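Local coordinates for protein nucleoporin NUP82 (Chaetomium thermophilum, PDB 5CWW) that probably serves as a structural component of the nuclear pore complex and a docking site for transport factors, here represented by its N-terminal beta-propeller part, at residues Ala50-Gly53 against Thr54-Phe57; Ser579-Gln582 against Thr583-Ile586. All blocks are in the same frame, centred on the assembly; numbering follows the deposited sequence.

Contact 1 of 2, residues Ala50-Gly53 against Thr54-Phe57; sequences ARRG and TEIF
Three N-H groups converge on Glu-55 OE1: Arg-52 NE reaches it at 2.7 Å in a nearly straight salt-bridge hydrogen bond, Arg-52 NH2 adds a weak one, and Trp-66 NE1 of strand 63-68 donates a third. The bridge spans the two-residue tip of a beta hairpin, between the last pair of its strands. Both side chains rise side by side from the same face of the sheet. OE1 sits at the edge of the guanidinium, in its plane, whereas NE comes to the carboxylate from above its plane; the two groups are turned 57° apart. Arg-52 runs extended from CG to NE, and its CG, set between the backbone N and carbonyl carbon (chi1 58°), lies 4.0 Å from Glu-55 CB. Further along that face, Arg-52 NE meets the edge of the Phe-57 ring, 3.9 Å from CZ, while Trp-66 stacks on the same ring.

The backbones pair in antiparallel fashion. Phe-57 N donates to Ala-50 O at 2.7 Å, and the turn is closed by Glu-55 N to Arg-52 O at 2.9 Å. It is a type II' turn, with Gly-53 at the positive phi that favours glycine; a beta carbon there would press against Thr-54 N. On the other face Arg-51 CB packs against Ile-56 CG2, and Arg-51 bends at chi3 (-75°), which brings its NH2 to 2.7 Å from Gly-53 O in a hydrogen bond.

A leucine in place of Arg-52 would probably leave the buried Glu-55 carboxylate without its opposite charge and the carbonyls of Gln-126 and Pro-143 without their donors. With Ser-145 OG bonded to OE2, the carboxylate is held at both oxygens, and the neighbouring arginine is likely to favour its ionised form.

Contact 2 of 2, residues Ser579-Gln582 against Thr583-Ile586; sequences SATQ and TDPI
Ser-579 and Ile-586 form the last hydrogen-bonded pair before the tip of a beta hairpin in the final sheet of the propeller. Their backbones exchange two bonds, Ser-579 N to Ile-586 O at 2.7 Å and Ile-586 N to Ser-579 O at 2.9 Å. Nearer the tip, Thr-581 N donates to Asp-584 O at 2.7 Å, and that same oxygen receives a CA-H contact from Ala-580.

Side-chain to backbone bonding takes over at the bend. The bond from Thr-583 N to Thr-581 OG1, at 3.3 Å, defines an ST turn, and Asp-584 N donates to the same Thr-581 OG1 over a shorter 2.8 Å. With the hydroxyl set between backbone N and carbonyl carbon (chi1 63°), it points across the mouth of the turn; in accepting from Asp-584 N, three residues on, it does the work that a backbone carbonyl does in an ordinary beta turn. Thr-581 O is instead directed elsewhere and takes a weak bond from Arg-46 NH2.

Apolar contact is thin and divides between the two faces of the hairpin. Ala-580 and Pro-585 share one, as a non-hydrogen-bonded pair, and both touch Phe-22. Ser-579 and Ile-586 share the other, their CB atoms 4.0 Å apart; the serine hydroxyl is engaged by Ala-563 O. At the far end of the isoleucine, Ile-586 CD1 comes to 4.2 Å from Thr-581 CG2.

In the fold
From the N terminus, contact 1 comes first, closing the tight turn between strands 49-52 and 55-60 at the start of the first four-stranded sheet. Contact 2 follows more than 500 residues later, closing the turn between strands 576-580 and 585-589. The two are in series: each closes only its own hairpin, and they neither nest nor cross. In space they are neighbours nonetheless, with centres about 16 Å apart and nearest atoms about 8 Å apart. Arg-51 and Thr-54 of contact 1 touch strand 566-570, which belongs to the same sheet as contact 2. The first and last sheets therefore meet here, as expected where a beta-propeller closes its ring.

Contact 1 of 2, residues Ala50-Gly53 against Thr54-Phe57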
# COMPACT_ATOMS: atom_id res chain seq x y z
N ALA B 50 -13.98 10.45 8.34
CA ALA B 50 -13.07 11.38 7.69
C ALA B 50 -13.43 12.79 8.12
O ALA B 50 -14.52 13.02 8.63
CB ALA B 50 -13.14 11.24 6.17
N ARG B 51 -12.52 13.74 7.91
CA ARG B 51 -12.72 15.10 8.41
C ARG B 51 -12.07 16.18 7.55
O ARG B 51 -11.16 15.92 6.77
CB ARG B 51 -12.16 15.22 9.83
CG ARG B 51 -10.64 15.10 9.89
CD ARG B 51 -10.12 15.44 11.27
NE ARG B 51 -10.14 16.88 11.54
CZ ARG B 51 -9.13 17.72 11.31
NH1 ARG B 51 -7.99 17.28 10.78
NH2 ARG B 51 -9.26 19.01 11.59
N ARG B 52 -12.57 17.39 7.73
CA ARG B 52 -11.92 18.59 7.22
C ARG B 52 -12.27 19.71 8.20
O ARG B 52 -13.44 20.01 8.43
CB ARG B 52 -12.37 18.92 5.80
CG ARG B 52 -13.87 19.12 5.61
CD ARG B 52 -14.21 19.42 4.16
NE ARG B 52 -15.59 19.87 4.01
CZ ARG B 52 -16.12 20.29 2.86
NH1 ARG B 52 -15.39 20.32 1.75
NH2 ARG B 52 -17.38 20.68 2.82
N GLY B 53 -11.24 20.33 8.78
CA GLY B 53 -11.45 21.29 9.85
C GLY B 53 -12.26 20.65 10.96
O GLY B 53 -11.88 19.60 11.48
N THR B 54 -13.38 21.27 11.31
CA THR B 54 -14.26 20.75 12.36
C THR B 54 -15.40 19.90 11.79
O THR B 54 -16.23 19.38 12.55
CB THR B 54 -14.85 21.89 13.20
OG1 THR B 54 -15.56 22.81 12.36
CG2 THR B 54 -13.75 22.62 13.95
N GLU B 55 -15.46 19.77 10.47
CA GLU B 55 -16.46 18.92 9.83
C GLU B 55 -15.99 17.47 9.81
O GLU B 55 -14.80 17.20 9.67
CB GLU B 55 -16.73 19.39 8.39
CG GLU B 55 -17.32 20.78 8.27
CD GLU B 55 -17.64 21.15 6.83
OE1 GLU B 55 -17.47 20.29 5.94
OE2 GLU B 55 -18.07 22.30 6.59
N ILE B 56 -16.93 16.55 9.95
CA ILE B 56 -16.62 15.13 9.84
C ILE B 56 -17.65 14.41 8.96
O ILE B 56 -18.79 14.84 8.84
CB ILE B 56 -16.57 14.44 11.23
CG1 ILE B 56 -17.93 14.52 11.93
CG2 ILE B 56 -15.49 15.08 12.09
CD1 ILE B 56 -18.02 13.65 13.18
N PHE B 57 -17.21 13.31 8.36
CA PHE B 57 -18.06 12.48 7.51
C PHE B 57 -18.04 11.06 8.06
O PHE B 57 -16.99 10.44 8.15
CB PHE B 57 -17.56 12.51 6.06
CG PHE B 57 -17.54 13.89 5.47
CD1 PHE B 57 -16.49 14.76 5.73
CD2 PHE B 57 -18.56 14.32 4.64
CE1 PHE B 57 -16.47 16.03 5.19
CE2 PHE B 57 -18.54 15.59 4.08
CZ PHE B 57 -17.49 16.44 4.36

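Contact 2 of 2, residues Ser579-Gln582 against Thr583-Ile586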
# COMPACT_ATOMS: atom_id res chain seq x y z
N SER B 579 -13.43 8.46 17.39
CA SER B 579 -13.69 7.13 16.86
C SER B 579 -15.17 6.83 17.04
O SER B 579 -15.95 7.73 17.37
CB SER B 579 -12.83 6.08 17.56
OG SER B 579 -13.00 4.80 16.97
N ALA B 580 -15.57 5.58 16.83
CA ALA B 580 -16.97 5.22 16.98
C ALA B 580 -17.18 3.72 16.97
O ALA B 580 -16.46 2.98 16.31
CB ALA B 580 -17.80 5.86 15.86
N THR B 581 -18.18 3.28 17.73
CA THR B 581 -18.65 1.90 17.66
C THR B 581 -19.70 1.83 16.56
O THR B 581 -19.88 2.79 15.80
CB THR B 581 -19.25 1.43 19.00
OG1 THR B 581 -20.40 2.22 19.32
CG2 THR B 581 -18.22 1.54 20.11
N GLN B 582 -20.41 0.71 16.47
CA GLN B 582 -21.47 0.56 15.49
C GLN B 582 -22.62 1.53 15.76
O GLN B 582 -23.39 1.85 14.86
CB GLN B 582 -22.00 -0.88 15.49
CG GLN B 582 -20.97 -1.94 15.14
CD GLN B 582 -20.61 -1.94 13.66
OE1 GLN B 582 -19.98 -1.00 13.16
NE2 GLN B 582 -21.00 -2.99 12.96
N THR B 583 -22.71 2.01 17.00
CA THR B 583 -23.85 2.80 17.44
C THR B 583 -23.46 4.12 18.11
O THR B 583 -24.12 5.14 17.91
CB THR B 583 -24.72 2.01 18.43
OG1 THR B 583 -23.98 1.76 19.63
CG2 THR B 583 -25.15 0.68 17.82
N ASP B 584 -22.38 4.10 18.89
CA ASP B 584 -22.02 5.25 19.72
C ASP B 584 -20.67 5.86 19.34
O ASP B 584 -19.83 5.19 18.74
CB ASP B 584 -21.98 4.82 21.19
CG ASP B 584 -23.24 4.10 21.61
OD1 ASP B 584 -24.33 4.46 21.11
OD2 ASP B 584 -23.14 3.17 22.44
N PRO B 585 -20.47 7.14 19.69
CA PRO B 585 -19.21 7.82 19.38
C PRO B 585 -18.16 7.65 20.47
O PRO B 585 -18.47 7.22 21.58
CB PRO B 585 -19.63 9.29 19.29
CG PRO B 585 -20.74 9.40 20.26
CD PRO B 585 -21.46 8.07 20.26
N ILE B 586 -16.92 7.97 20.13
CA ILE B 586 -15.82 7.98 21.08
C ILE B 586 -15.00 9.24 20.83
O ILE B 586 -14.31 9.35 19.82
CB ILE B 586 -14.92 6.73 20.95
CG1 ILE B 586 -15.74 5.46 21.20
CG2 ILE B 586 -13.75 6.81 21.92
CD1 ILE B 586 -15.00 4.18 20.90